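Local coordinates for protein methyltransferase FkbM (PDB 2PY6) that probably acts as a methyltransferase, transferring methyl groups by means of a Rossmann-like domain of the FkbM family, at residues K229-A235 against E253-E259; T214-R218 against F338-D342; I38-V42 against I138-N142; F23-A27 against H197-E201; T119-D123 against T398-W402. All coordinates share one frame; numbering follows the deposited sequence.

Contacts 1 and 2 lie in the Rossmann-like sheet domain: strands 229-233 and 338-341 are neighbours in one sheet, and Asp232 OD1 meets Lys340 NZ at 2.8 Å where the two contacts join, next to the strand-end turn expected to face the cofactor in this fold. Contacts 3 and 4 lie on the far side of the chain from contact 1, about 46 and 37 Å from it between centres. They touch each other where Asn142 ND2 lies 3.1 Å from Cys200 O. Contact 5 ties the two halves together; it touches contact 4 through Arg401 and His197, beside a bound 1,2-ethanediol, and comes within about 6 Å of contact 2 between nearest atoms.

Contact 1: K229-A235 against E253-E259; sequences KMVDCGA and ERVWMIE
The indole of Trp256 has Arg254 CG over one face, toward the rim, while Lys229 CB and Val231 CG2 approach it obliquely from the adjacent strand, CG2 lying 3.7 Å from Trp256 CE3. Over one face of the Arg254 guanidinium sits Trp256 NE1, itself bonded to Asp333, and Arg254 NH1 bonds Thr285 OG1. Strands 229-233 and 254-258 belong to a Rossmann-like sheet and form a beta-alpha-beta crossover through helix 239-248, their axes parallel with 10° between their directions. Met230 N donates to Arg254 O, Trp256 N to Met230 O at 2.9 Å, Asp232 N to Trp256 O at 2.8 Å and Ile258 N to Asp232 O. On the Trp256 face Val231 and Ile258 pack together on Ile328 of helix 328-331, Val231 CG1 meeting Ile258 CD1 at 3.7 Å. On the other face flexible methionine (modelled as selenomethionine) suits the helix-covered surface: Met230 and Val255 pack on Leu244, Met257 on Leu241. Met257 CG stands anti to its carbonyl carbon (chi1 -60°), and beyond the bend at SE its CE lies 3.5 Å from Asp232 OD2 and 3.8 Å from Ala235 CB. Asp232 uses OD1 for Lys340. Gly234, with positive phi, starts the turn that class I methyltransferases generally use at their cofactor. There Ile258 O accepts twice, from Gly234 N at 2.9 Å and, from above its carbonyl plane, Ala235 N at 3.1 Å.

Contact 2: T214-R218 against F338-D342; sequences TLYFR and FIKMD
Tyr216 meets Lys340 through a CH-pi contact: Lys340 CG stands 3.7 Å from the Tyr216 ring centroid, only 4° off the ring normal. Leu215 CG covers the opposite face, so two aliphatic carbons sandwich the ring and limit its rotation. Lys340 CG is anti to its backbone N, and a bend at chi2 (-90°) then runs the chain along the ring, bringing CE 3.7 Å from Tyr216 OH. A lysine suits the place because its methylenes pack on the ring while NZ continues to Gly234 O and Asp232.

Van der Waals packing is supplied mainly by two phenylalanines. Phe217 CE1 touches Phe338 CE2 at 3.7 Å, with ring planes 66° apart in an oblique meeting, and Tyr216 CB lies 4.4 Å from Phe338 CZ. Met230 packs on both rings, while Phe224 meets Phe338 edge-to-face. Tyr216 OH also approaches Asp342 CB, at 3.4 Å.

The polar link is a water bridge. One water lies 2.7 Å from Tyr216 OH, at the ring edge and in its plane, and donates to Asp342 OD2 at 2.8 Å; Ser368 takes Asp342 OD1. In this way the loop 214-218 is pinned by aromatic side chains onto a central parallel strand of the Rossmann-like sheet, near the C-terminal strand ends, where class I methyltransferases generally bind their cofactor, and so probably near the active site here.

Contact 3: I38-V42 against I138-N142; sequences IPANV and IPHLN
Asn41 turns its CG between the backbone N and the carbonyl carbon (chi1 58°), which lays the amide against Pro139, ND2 coming 3.4 Å from Pro139 CA. Val42, one residue on, has CG1 anti to its backbone N (chi1 175°) and thereby spans the strand segment around His140, one methyl to each neighbour: CG2 sits 3.7 Å from Pro139 CB, and CG1 is 3.9 Å from Leu141 CD2. The same Leu141 methyl is met by Pro39 CD at 3.6 Å and, a little farther off, by Ile38 CG2, so it is packed among aliphatic carbons.

These residues join the start of helix 40-49 to strand 140-142, an outermost strand of the six-stranded mixed sheet. Pro39 holds the N-cap position. The helix needs no N-H from the residue there, so proline's missing N-H costs no helix bond, and its ring adds apolar surface against the strand. On the other segment, Pro139 and Leu141 bond through their backbones to strand 114-118, whereas His140 N faces the helix. A water supplies its partner, accepting from His140 N at 2.9 Å and donating to Asn41 OD1 at 2.8 Å. The His140 side chain folds back within its own segment, where ND1 donates to Ile138 O at 2.9 Å, tilted from the ring plane; helix 123-135 packs on this side chain.

Direct contact is therefore van der Waals, mostly between aliphatic carbons, whereas the polar link is indirect: one water accepts from the edge-strand N-H and passes the link on to Asn41 OD1.

Contact 4: F23-A27 against H197-E201; sequences FLAAA and HLTCE. With EDO (1,2-ethanediol), chain C.
Helix 19-32 packs on the last turn of helix 184-199 through Ala26 and Leu198, a helix-helix contact in the helical part of the chain. Ala26 and Leu198 come within 6.1 Å between their CA atoms, a separation that the small alanine permits: Ala26 CB lies 3.9 Å from Leu198 CB. The leucine then extends between Phe23 and Ala27, one turn apart on the facing helix. Its CG stands anti to the carbonyl carbon (chi1 -68°), and CD1 lies 3.5 Å from Phe23 O, reaches Phe23 CD1 at 3.6 Å, meeting that ring obliquely, and Ala27 CB at 4.0 Å. Ile167 packs on both Phe23 and Leu198, while Phe36 touches Ala26 and Thr199, so further apolar side chains extend the packing.

Beyond Leu198 the helix ends. Thr199 CG2 lies 4.1 Å from Ala26 CB, and Thr199 OG1 accepts from Glu201 N at 3.1 Å in an ST turn, being also bonded to Asn195 O of the preceding turn. Cys200 leaves helical geometry with positive phi, and Glu201 continues to an interface, where OE1 forms a salt bridge with Lys249 of the second subunit.

On the far side of this helix end sits a 1,2-ethanediol, probably from the crystallisation liquor, held also by Trp163 N and Asp161 O. Its O1 makes a weak bond to His197 O. Trp163 stacks on the His197 ring, and at the edge of that ring, in its plane, EDO O2 forms a nearly straight bond with His197 ND1, at a doubtfully short 2.5 Å, in which either atom could be the donor.

Contact 5: T119-D123 against T398-W402; sequences TCRYD and TPDRW
Arg121 and Asp400 sit on two irregular loops whose CA atoms come no closer than 7.2 Å, and a water spans the backbones by donating to Arg121 O at 2.6 Å and Pro399 O at 3.1 Å. Side chains close the rest of the gap. Bends at chi2 and chi3 curl the Arg121 chain back so that it presents its guanidinium side-on: NE donates to Asp400 OD2 at 3.0 Å and NH2 to Asp400 OD1 at 2.8 Å, both on syn sides of the oxygens, with guanidinium and carboxylate planes 21° apart. Asp400 OD1 also accepts from Arg401 N on its anti side, at 2.7 Å. An ST turn steadies this loop, Asp400 N donating to Thr398 OG1. Tyr122 CE1 touches Pro399 CG at 4.2 Å, the proline meeting the ring obliquely.

Phe63 makes a cation-pi contact with Arg121, Glu144 forms salt bridges with both Arg121 and Arg401, and Arg401 NH2 also bonds Asp161 O. Two acids thus balance two nearby arginines, and the surrounding positive charge would probably keep the buried Asp400 ionised. The paired bonds fix how the guanidinium is turned, so charge links the N-terminal sheet domain to a loop of the methyltransferase sheet.

Contact 1: K229-A235 against E253-E259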
# COMPACT_ATOMS: atom_id res chain seq x y z
N LYS A 229 3.62 -7.83 39.10
CA LYS A 229 2.18 -7.99 39.22
C LYS A 229 1.63 -6.63 38.79
O LYS A 229 1.70 -5.64 39.54
CB LYS A 229 1.75 -8.40 40.64
CG LYS A 229 2.30 -9.80 41.08
CD LYS A 229 2.14 -10.03 42.61
CE LYS A 229 2.55 -11.46 43.03
NZ LYS A 229 2.59 -11.72 44.54
N MSE A 230 1.16 -6.60 37.54
CA MSE A 230 0.69 -5.37 36.90
C MSE A 230 -0.83 -5.18 36.80
O MSE A 230 -1.54 -6.07 36.31
CB MSE A 230 1.25 -5.31 35.45
CG MSE A 230 0.87 -4.08 34.76
SE MSE A 230 1.58 -3.71 33.02
CE MSE A 230 0.99 -5.09 32.04
N VAL A 231 -1.29 -4.01 37.26
CA VAL A 231 -2.67 -3.59 37.04
C VAL A 231 -2.57 -2.73 35.76
O VAL A 231 -1.91 -1.67 35.71
CB VAL A 231 -3.27 -2.78 38.22
CG1 VAL A 231 -4.69 -2.32 37.93
CG2 VAL A 231 -3.23 -3.62 39.50
N ASP A 232 -3.18 -3.25 34.71
CA ASP A 232 -3.22 -2.58 33.40
C ASP A 232 -4.60 -1.91 33.33
O ASP A 232 -5.59 -2.47 32.84
CB ASP A 232 -2.98 -3.61 32.32
CG ASP A 232 -3.04 -3.05 30.93
OD1 ASP A 232 -3.30 -1.84 30.77
OD2 ASP A 232 -2.84 -3.85 30.00
N CYS A 233 -4.64 -0.67 33.81
CA CYS A 233 -5.86 0.08 33.93
C CYS A 233 -6.05 0.90 32.65
O CYS A 233 -5.26 1.82 32.37
CB CYS A 233 -5.79 0.92 35.22
SG CYS A 233 -7.28 1.71 35.67
N GLY A 234 -7.09 0.56 31.89
CA GLY A 234 -7.37 1.10 30.56
C GLY A 234 -6.55 0.25 29.58
O GLY A 234 -5.71 0.77 28.85
N ALA A 235 -6.79 -1.06 29.58
CA ALA A 235 -6.00 -2.02 28.79
C ALA A 235 -6.14 -1.93 27.26
O ALA A 235 -5.27 -2.42 26.57
CB ALA A 235 -6.21 -3.43 29.26
N GLU A 253 4.50 -12.36 37.25
CA GLU A 253 3.63 -13.12 38.14
C GLU A 253 2.15 -12.97 37.84
O GLU A 253 1.40 -13.93 37.92
CB GLU A 253 3.90 -12.75 39.61
CG GLU A 253 5.14 -13.43 40.20
CD GLU A 253 5.03 -14.94 40.17
OE1 GLU A 253 3.98 -15.48 40.61
OE2 GLU A 253 5.99 -15.59 39.71
N ARG A 254 1.71 -11.76 37.53
CA ARG A 254 0.30 -11.55 37.34
C ARG A 254 0.00 -10.31 36.54
O ARG A 254 0.74 -9.32 36.62
CB ARG A 254 -0.33 -11.39 38.72
CG ARG A 254 -1.82 -11.59 38.86
CD ARG A 254 -2.33 -12.98 38.55
NE ARG A 254 -3.75 -13.07 38.88
CZ ARG A 254 -4.75 -12.52 38.18
NH1 ARG A 254 -4.53 -11.86 37.04
NH2 ARG A 254 -5.99 -12.65 38.62
N VAL A 255 -1.05 -10.37 35.73
CA VAL A 255 -1.55 -9.17 35.07
C VAL A 255 -3.07 -9.10 35.21
O VAL A 255 -3.76 -10.02 34.82
CB VAL A 255 -1.13 -9.07 33.59
CG1 VAL A 255 -1.77 -7.85 32.95
CG2 VAL A 255 0.40 -8.99 33.48
N TRP A 256 -3.56 -8.01 35.77
CA TRP A 256 -5.00 -7.73 35.82
C TRP A 256 -5.28 -6.63 34.82
O TRP A 256 -4.89 -5.48 35.02
CB TRP A 256 -5.42 -7.22 37.17
CG TRP A 256 -5.17 -8.11 38.32
CD1 TRP A 256 -5.99 -9.09 38.79
CD2 TRP A 256 -4.04 -8.06 39.20
NE1 TRP A 256 -5.44 -9.65 39.90
CE2 TRP A 256 -4.25 -9.03 40.19
CE3 TRP A 256 -2.88 -7.25 39.26
CZ2 TRP A 256 -3.35 -9.26 41.23
CZ3 TRP A 256 -2.00 -7.47 40.28
CH2 TRP A 256 -2.21 -8.49 41.25
N MSE A 257 -5.94 -6.98 33.73
CA MSE A 257 -6.30 -6.03 32.70
C MSE A 257 -7.73 -5.52 32.91
O MSE A 257 -8.67 -6.32 32.92
CB MSE A 257 -6.17 -6.69 31.31
CG MSE A 257 -4.79 -7.19 30.97
SE MSE A 257 -4.64 -7.82 29.14
CE MSE A 257 -4.38 -6.58 28.34
N ILE A 258 -7.88 -4.19 33.03
CA ILE A 258 -9.17 -3.52 33.29
C ILE A 258 -9.55 -2.65 32.11
O ILE A 258 -8.83 -1.71 31.79
CB ILE A 258 -9.10 -2.64 34.57
CG1 ILE A 258 -8.52 -3.46 35.75
CG2 ILE A 258 -10.48 -2.06 34.93
CD1 ILE A 258 -8.28 -2.62 36.97
N GLU A 259 -10.68 -2.96 31.46
CA GLU A 259 -11.12 -2.20 30.32
C GLU A 259 -12.65 -2.26 30.19
O GLU A 259 -13.19 -3.35 30.08
CB GLU A 259 -10.46 -2.82 29.07
CG GLU A 259 -11.00 -2.29 27.75
CD GLU A 259 -10.78 -0.81 27.58
OE1 GLU A 259 -9.65 -0.31 27.90
OE2 GLU A 259 -11.71 -0.15 27.09

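Contact 2: T214-R218 against F338-D342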
# COMPACT_ATOMS: atom_id res chain seq x y z
N THR A 214 8.33 3.73 23.92
CA THR A 214 8.98 3.73 25.21
C THR A 214 8.03 4.07 26.36
O THR A 214 8.46 4.11 27.51
CB THR A 214 10.19 4.73 25.19
OG1 THR A 214 9.73 6.08 25.05
CG2 THR A 214 11.08 4.40 24.05
N LEU A 215 6.75 4.31 26.04
CA LEU A 215 5.78 4.66 27.07
C LEU A 215 5.67 3.53 28.08
O LEU A 215 5.54 2.40 27.69
CB LEU A 215 4.42 4.92 26.40
CG LEU A 215 3.20 5.38 27.20
CD1 LEU A 215 3.36 6.74 27.87
CD2 LEU A 215 2.05 5.42 26.22
N TYR A 216 5.76 3.88 29.37
CA TYR A 216 5.60 3.04 30.56
C TYR A 216 6.75 2.13 30.91
O TYR A 216 7.12 2.06 32.07
CB TYR A 216 4.33 2.15 30.54
CG TYR A 216 3.06 2.85 30.12
CD1 TYR A 216 2.62 4.00 30.78
CD2 TYR A 216 2.26 2.32 29.13
CE1 TYR A 216 1.42 4.63 30.40
CE2 TYR A 216 1.08 2.96 28.73
CZ TYR A 216 0.67 4.09 29.36
OH TYR A 216 -0.51 4.71 28.94
N PHE A 217 7.27 1.41 29.90
CA PHE A 217 8.24 0.34 30.08
C PHE A 217 9.68 0.69 29.80
O PHE A 217 10.57 0.01 30.31
CB PHE A 217 7.80 -0.87 29.24
CG PHE A 217 6.43 -1.39 29.62
CD1 PHE A 217 6.24 -2.06 30.83
CD2 PHE A 217 5.33 -1.15 28.82
CE1 PHE A 217 4.97 -2.50 31.23
CE2 PHE A 217 4.06 -1.58 29.20
CZ PHE A 217 3.88 -2.27 30.41
N ARG A 218 9.91 1.77 29.01
CA ARG A 218 11.24 2.24 28.63
C ARG A 218 11.43 3.70 28.93
O ARG A 218 12.14 4.34 28.19
CB ARG A 218 11.55 1.89 27.14
CG ARG A 218 11.26 0.43 26.98
CD ARG A 218 11.64 -0.38 25.81
NE ARG A 218 10.73 -0.23 24.74
CZ ARG A 218 10.60 -1.06 23.71
NH1 ARG A 218 11.29 -2.17 23.55
NH2 ARG A 218 9.70 -0.75 22.81
N PHE A 338 3.13 -2.83 40.13
CA PHE A 338 3.07 -1.81 39.10
C PHE A 338 1.63 -1.50 38.72
O PHE A 338 0.83 -2.42 38.49
CB PHE A 338 3.85 -2.31 37.87
CG PHE A 338 3.90 -1.35 36.72
CD1 PHE A 338 4.29 -0.02 36.90
CD2 PHE A 338 3.67 -1.79 35.43
CE1 PHE A 338 4.36 0.86 35.86
CE2 PHE A 338 3.73 -0.91 34.36
CZ PHE A 338 4.08 0.42 34.57
N ILE A 339 1.30 -0.21 38.69
CA ILE A 339 0.01 0.24 38.18
C ILE A 339 0.24 1.22 37.00
O ILE A 339 0.84 2.30 37.14
CB ILE A 339 -0.93 0.87 39.26
CG1 ILE A 339 -1.19 -0.12 40.40
CG2 ILE A 339 -2.30 1.30 38.63
CD1 ILE A 339 -1.77 0.49 41.64
N LYS A 340 -0.20 0.77 35.82
CA LYS A 340 -0.21 1.57 34.61
C LYS A 340 -1.64 2.08 34.52
O LYS A 340 -2.59 1.30 34.76
CB LYS A 340 0.14 0.72 33.39
CG LYS A 340 -0.19 1.42 32.00
CD LYS A 340 -1.61 1.08 31.56
CE LYS A 340 -2.00 1.62 30.29
NZ LYS A 340 -3.04 0.76 29.73
N MSE A 341 -1.81 3.37 34.20
CA MSE A 341 -3.13 3.97 34.13
C MSE A 341 -3.24 4.95 32.96
O MSE A 341 -2.48 5.93 32.88
CB MSE A 341 -3.47 4.70 35.42
CG MSE A 341 -4.93 5.14 35.51
SE MSE A 341 -5.42 6.05 37.11
CE MSE A 341 -5.45 4.63 38.23
N ASP A 342 -4.21 4.66 32.08
CA ASP A 342 -4.57 5.54 31.00
C ASP A 342 -6.05 5.29 30.70
O ASP A 342 -6.37 4.41 29.91
CB ASP A 342 -3.76 5.27 29.75
CG ASP A 342 -4.08 6.23 28.61
OD1 ASP A 342 -4.77 7.27 28.80
OD2 ASP A 342 -3.63 5.94 27.50
O HOH W 1 -1.77 4.04 26.65

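Contact 3: I38-V42 against I138-N142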
# COMPACT_ATOMS: atom_id res chain seq x y z
N ILE A 38 -0.38 34.35 19.03
CA ILE A 38 -1.01 34.40 17.72
C ILE A 38 -0.12 35.26 16.78
O ILE A 38 0.30 36.34 17.15
CB ILE A 38 -2.45 34.95 17.81
CG1 ILE A 38 -3.27 34.13 18.82
CG2 ILE A 38 -3.12 34.96 16.43
CD1 ILE A 38 -3.27 32.60 18.56
N PRO A 39 0.20 34.74 15.58
CA PRO A 39 1.03 35.55 14.65
C PRO A 39 0.43 36.91 14.35
O PRO A 39 -0.76 37.02 14.10
CB PRO A 39 1.09 34.68 13.39
CG PRO A 39 0.80 33.31 13.87
CD PRO A 39 -0.15 33.44 15.00
N ALA A 40 1.27 37.94 14.40
CA ALA A 40 0.87 39.34 14.22
C ALA A 40 0.02 39.59 12.97
O ALA A 40 -0.94 40.34 13.02
CB ALA A 40 2.12 40.24 14.16
N ASN A 41 0.38 38.97 11.85
CA ASN A 41 -0.33 39.18 10.60
C ASN A 41 -1.75 38.62 10.65
O ASN A 41 -2.67 39.18 10.03
CB ASN A 41 0.46 38.67 9.39
CG ASN A 41 0.81 37.18 9.46
OD1 ASN A 41 0.63 36.51 10.49
ND2 ASN A 41 1.33 36.66 8.34
N VAL A 42 -1.94 37.54 11.42
CA VAL A 42 -3.27 36.99 11.62
C VAL A 42 -4.06 37.88 12.57
O VAL A 42 -5.25 38.12 12.34
CB VAL A 42 -3.23 35.58 12.19
CG1 VAL A 42 -4.65 35.08 12.49
CG2 VAL A 42 -2.50 34.63 11.23
N ILE A 138 1.38 34.42 3.34
CA ILE A 138 -0.02 34.13 3.66
C ILE A 138 -0.14 33.94 5.16
O ILE A 138 0.49 33.04 5.69
CB ILE A 138 -0.54 32.83 2.98
CG1 ILE A 138 -0.35 32.89 1.46
CG2 ILE A 138 -2.02 32.57 3.36
CD1 ILE A 138 -0.61 31.56 0.73
N PRO A 139 -0.97 34.76 5.84
CA PRO A 139 -1.16 34.59 7.29
C PRO A 139 -1.66 33.18 7.61
O PRO A 139 -2.61 32.69 6.96
CB PRO A 139 -2.20 35.67 7.64
CG PRO A 139 -2.11 36.64 6.57
CD PRO A 139 -1.81 35.87 5.32
N HIS A 140 -0.97 32.51 8.53
CA HIS A 140 -1.27 31.12 8.85
C HIS A 140 -1.18 30.80 10.34
O HIS A 140 -0.47 31.48 11.08
CB HIS A 140 -0.41 30.15 8.00
CG HIS A 140 1.06 30.30 8.18
ND1 HIS A 140 1.75 31.42 7.77
CD2 HIS A 140 1.98 29.47 8.71
CE1 HIS A 140 3.03 31.27 8.06
NE2 HIS A 140 3.19 30.09 8.63
N LEU A 141 -1.89 29.73 10.72
CA LEU A 141 -2.04 29.28 12.10
C LEU A 141 -2.10 27.78 12.19
O LEU A 141 -2.61 27.15 11.30
CB LEU A 141 -3.41 29.67 12.66
CG LEU A 141 -3.84 31.10 12.79
CD1 LEU A 141 -5.34 31.15 12.93
CD2 LEU A 141 -3.15 31.74 13.97
N ASN A 142 -1.62 27.24 13.29
CA ASN A 142 -1.81 25.82 13.60
C ASN A 142 -3.15 25.73 14.40
O ASN A 142 -3.77 26.79 14.74
CB ASN A 142 -0.62 25.22 14.34
CG ASN A 142 -0.43 25.77 15.72
OD1 ASN A 142 -1.38 26.13 16.41
ND2 ASN A 142 0.81 25.79 16.15
O HOH W 2 1.26 33.83 9.93

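Contact 4: F23-A27 against H197-E201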
# COMPACT_ATOMS: atom_id res chain seq x y z
N PHE A 23 8.81 29.90 30.63
CA PHE A 23 7.51 29.56 31.25
C PHE A 23 6.88 30.77 31.95
O PHE A 23 5.69 31.09 31.72
CB PHE A 23 7.67 28.36 32.23
CG PHE A 23 6.52 28.19 33.22
CD1 PHE A 23 5.27 27.75 32.80
CD2 PHE A 23 6.72 28.42 34.58
CE1 PHE A 23 4.23 27.55 33.70
CE2 PHE A 23 5.70 28.21 35.49
CZ PHE A 23 4.45 27.77 35.06
N LEU A 24 7.66 31.43 32.78
CA LEU A 24 7.19 32.57 33.54
C LEU A 24 6.89 33.75 32.64
O LEU A 24 5.87 34.41 32.81
CB LEU A 24 8.22 32.95 34.60
CG LEU A 24 8.42 31.91 35.71
CD1 LEU A 24 9.52 32.35 36.71
CD2 LEU A 24 7.13 31.66 36.43
N ALA A 25 7.77 34.01 31.68
CA ALA A 25 7.56 35.07 30.69
C ALA A 25 6.31 34.82 29.84
O ALA A 25 5.56 35.75 29.54
CB ALA A 25 8.78 35.18 29.76
N ALA A 26 6.09 33.58 29.42
CA ALA A 26 4.91 33.27 28.62
C ALA A 26 3.62 33.44 29.44
O ALA A 26 2.62 33.94 28.95
CB ALA A 26 5.00 31.89 28.07
N ALA A 27 3.65 33.04 30.70
CA ALA A 27 2.50 33.14 31.55
C ALA A 27 2.15 34.60 31.83
O ALA A 27 0.98 34.97 31.87
CB ALA A 27 2.76 32.39 32.84
N HIS A 197 1.26 24.70 25.95
CA HIS A 197 -0.06 25.22 26.27
C HIS A 197 -0.08 26.75 26.38
O HIS A 197 -1.01 27.38 25.93
CB HIS A 197 -0.63 24.58 27.55
CG HIS A 197 -0.85 23.10 27.46
ND1 HIS A 197 -1.79 22.53 26.63
CD2 HIS A 197 -0.23 22.06 28.08
CE1 HIS A 197 -1.73 21.21 26.72
NE2 HIS A 197 -0.79 20.90 27.60
N LEU A 198 0.95 27.36 26.97
CA LEU A 198 0.97 28.82 27.08
C LEU A 198 1.16 29.53 25.72
O LEU A 198 0.61 30.58 25.50
CB LEU A 198 2.04 29.29 28.06
CG LEU A 198 1.83 28.96 29.53
CD1 LEU A 198 3.08 29.24 30.32
CD2 LEU A 198 0.66 29.72 30.09
N THR A 199 1.96 28.93 24.84
CA THR A 199 2.35 29.55 23.59
C THR A 199 1.74 29.03 22.31
O THR A 199 1.83 29.72 21.29
CB THR A 199 3.85 29.37 23.35
OG1 THR A 199 4.14 27.99 23.19
CG2 THR A 199 4.67 29.93 24.53
N CYS A 200 1.15 27.83 22.36
CA CYS A 200 0.60 27.11 21.19
C CYS A 200 1.71 26.65 20.23
O CYS A 200 1.44 26.41 19.09
CB CYS A 200 -0.40 27.97 20.38
SG CYS A 200 -1.75 28.70 21.29
N GLU A 201 2.94 26.53 20.72
CA GLU A 201 4.09 26.17 19.91
C GLU A 201 4.50 24.72 20.13
O GLU A 201 5.13 24.40 21.13
CB GLU A 201 5.30 27.10 20.23
CG GLU A 201 6.61 26.70 19.52
CD GLU A 201 6.46 26.50 18.00
OE1 GLU A 201 6.30 27.48 17.27
OE2 GLU A 201 6.56 25.36 17.53
C1 EDO C . -3.06 25.93 24.03
O1 EDO C . -2.02 26.28 23.16
C2 EDO C . -3.28 24.42 24.03
O2 EDO C . -3.43 23.95 25.38

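Contact 5: T119-D123 against T398-W402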
# COMPACT_ATOMS: atom_id res chain seq x y z
N THR A 119 -3.64 22.27 9.42
CA THR A 119 -4.16 21.17 10.28
C THR A 119 -3.18 19.99 10.47
O THR A 119 -3.42 19.08 11.29
CB THR A 119 -5.48 20.58 9.72
OG1 THR A 119 -5.24 19.90 8.46
CG2 THR A 119 -6.50 21.64 9.55
N CYS A 120 -2.09 20.00 9.70
CA CYS A 120 -1.06 18.97 9.74
C CYS A 120 -0.24 19.06 11.02
O CYS A 120 0.04 20.16 11.51
CB CYS A 120 -0.19 19.07 8.51
SG CYS A 120 -1.19 18.85 6.98
N ARG A 121 0.05 17.89 11.58
CA ARG A 121 0.76 17.76 12.85
C ARG A 121 2.13 17.12 12.68
O ARG A 121 2.95 17.24 13.60
CB ARG A 121 -0.02 16.86 13.83
CG ARG A 121 -1.51 17.14 14.01
CD ARG A 121 -1.82 18.44 14.66
NE ARG A 121 -1.56 18.43 16.10
CZ ARG A 121 -1.88 19.44 16.92
NH1 ARG A 121 -2.43 20.54 16.43
NH2 ARG A 121 -1.64 19.35 18.22
N TYR A 122 2.37 16.45 11.55
CA TYR A 122 3.62 15.77 11.31
C TYR A 122 4.53 16.52 10.32
O TYR A 122 4.05 17.24 9.44
CB TYR A 122 3.38 14.28 11.02
CG TYR A 122 2.56 13.64 12.17
CD1 TYR A 122 2.99 13.75 13.52
CD2 TYR A 122 1.37 12.96 11.92
CE1 TYR A 122 2.25 13.21 14.57
CE2 TYR A 122 0.62 12.41 12.97
CZ TYR A 122 1.07 12.55 14.29
OH TYR A 122 0.33 11.99 15.32
N ASP A 123 5.83 16.35 10.54
CA ASP A 123 6.86 17.16 9.90
C ASP A 123 6.72 17.38 8.41
O ASP A 123 6.79 18.50 7.95
CB ASP A 123 8.29 16.62 10.19
CG ASP A 123 8.74 16.86 11.63
OD1 ASP A 123 8.13 17.65 12.37
OD2 ASP A 123 9.73 16.25 12.03
N THR A 398 4.86 11.20 22.71
CA THR A 398 4.44 11.28 21.32
C THR A 398 4.97 12.60 20.74
O THR A 398 5.39 13.47 21.48
CB THR A 398 2.87 11.25 21.12
OG1 THR A 398 2.26 12.40 21.72
CG2 THR A 398 2.24 9.98 21.67
N PRO A 399 4.97 12.73 19.40
CA PRO A 399 5.24 14.03 18.78
C PRO A 399 4.05 15.00 18.90
O PRO A 399 4.14 16.10 18.40
CB PRO A 399 5.45 13.71 17.30
CG PRO A 399 5.34 12.24 17.17
CD PRO A 399 4.77 11.67 18.40
N ASP A 400 2.95 14.61 19.55
CA ASP A 400 1.78 15.47 19.65
C ASP A 400 1.49 15.69 21.14
O ASP A 400 2.39 15.53 21.96
CB ASP A 400 0.62 14.83 18.87
CG ASP A 400 -0.40 15.87 18.39
OD1 ASP A 400 -0.66 16.84 19.14
OD2 ASP A 400 -0.95 15.72 17.28
N ARG A 401 0.27 16.07 21.50
CA ARG A 401 -0.03 16.39 22.91
C ARG A 401 -0.42 15.21 23.77
O ARG A 401 -0.56 15.32 24.99
CB ARG A 401 -1.03 17.58 23.00
CG ARG A 401 -2.31 17.47 22.24
CD ARG A 401 -3.04 18.80 22.19
NE ARG A 401 -3.58 19.20 23.48
CZ ARG A 401 -4.29 20.30 23.68
NH1 ARG A 401 -4.55 21.12 22.68
NH2 ARG A 401 -4.75 20.57 24.89
N TRP A 402 -0.47 14.03 23.17
CA TRP A 402 -0.85 12.82 23.87
C TRP A 402 0.36 12.16 24.55
O TRP A 402 1.48 12.25 24.09
CB TRP A 402 -1.43 11.80 22.89
CG TRP A 402 -2.14 12.40 21.71
CD1 TRP A 402 -1.86 12.20 20.38
CD2 TRP A 402 -3.20 13.38 21.75
NE1 TRP A 402 -2.71 12.95 19.60
CE2 TRP A 402 -3.54 13.68 20.42
CE3 TRP A 402 -3.90 14.01 22.79
CZ2 TRP A 402 -4.54 14.59 20.09
CZ3 TRP A 402 -4.91 14.90 22.46
CH2 TRP A 402 -5.21 15.19 21.13
O HOH W 3 4.66 16.52 15.37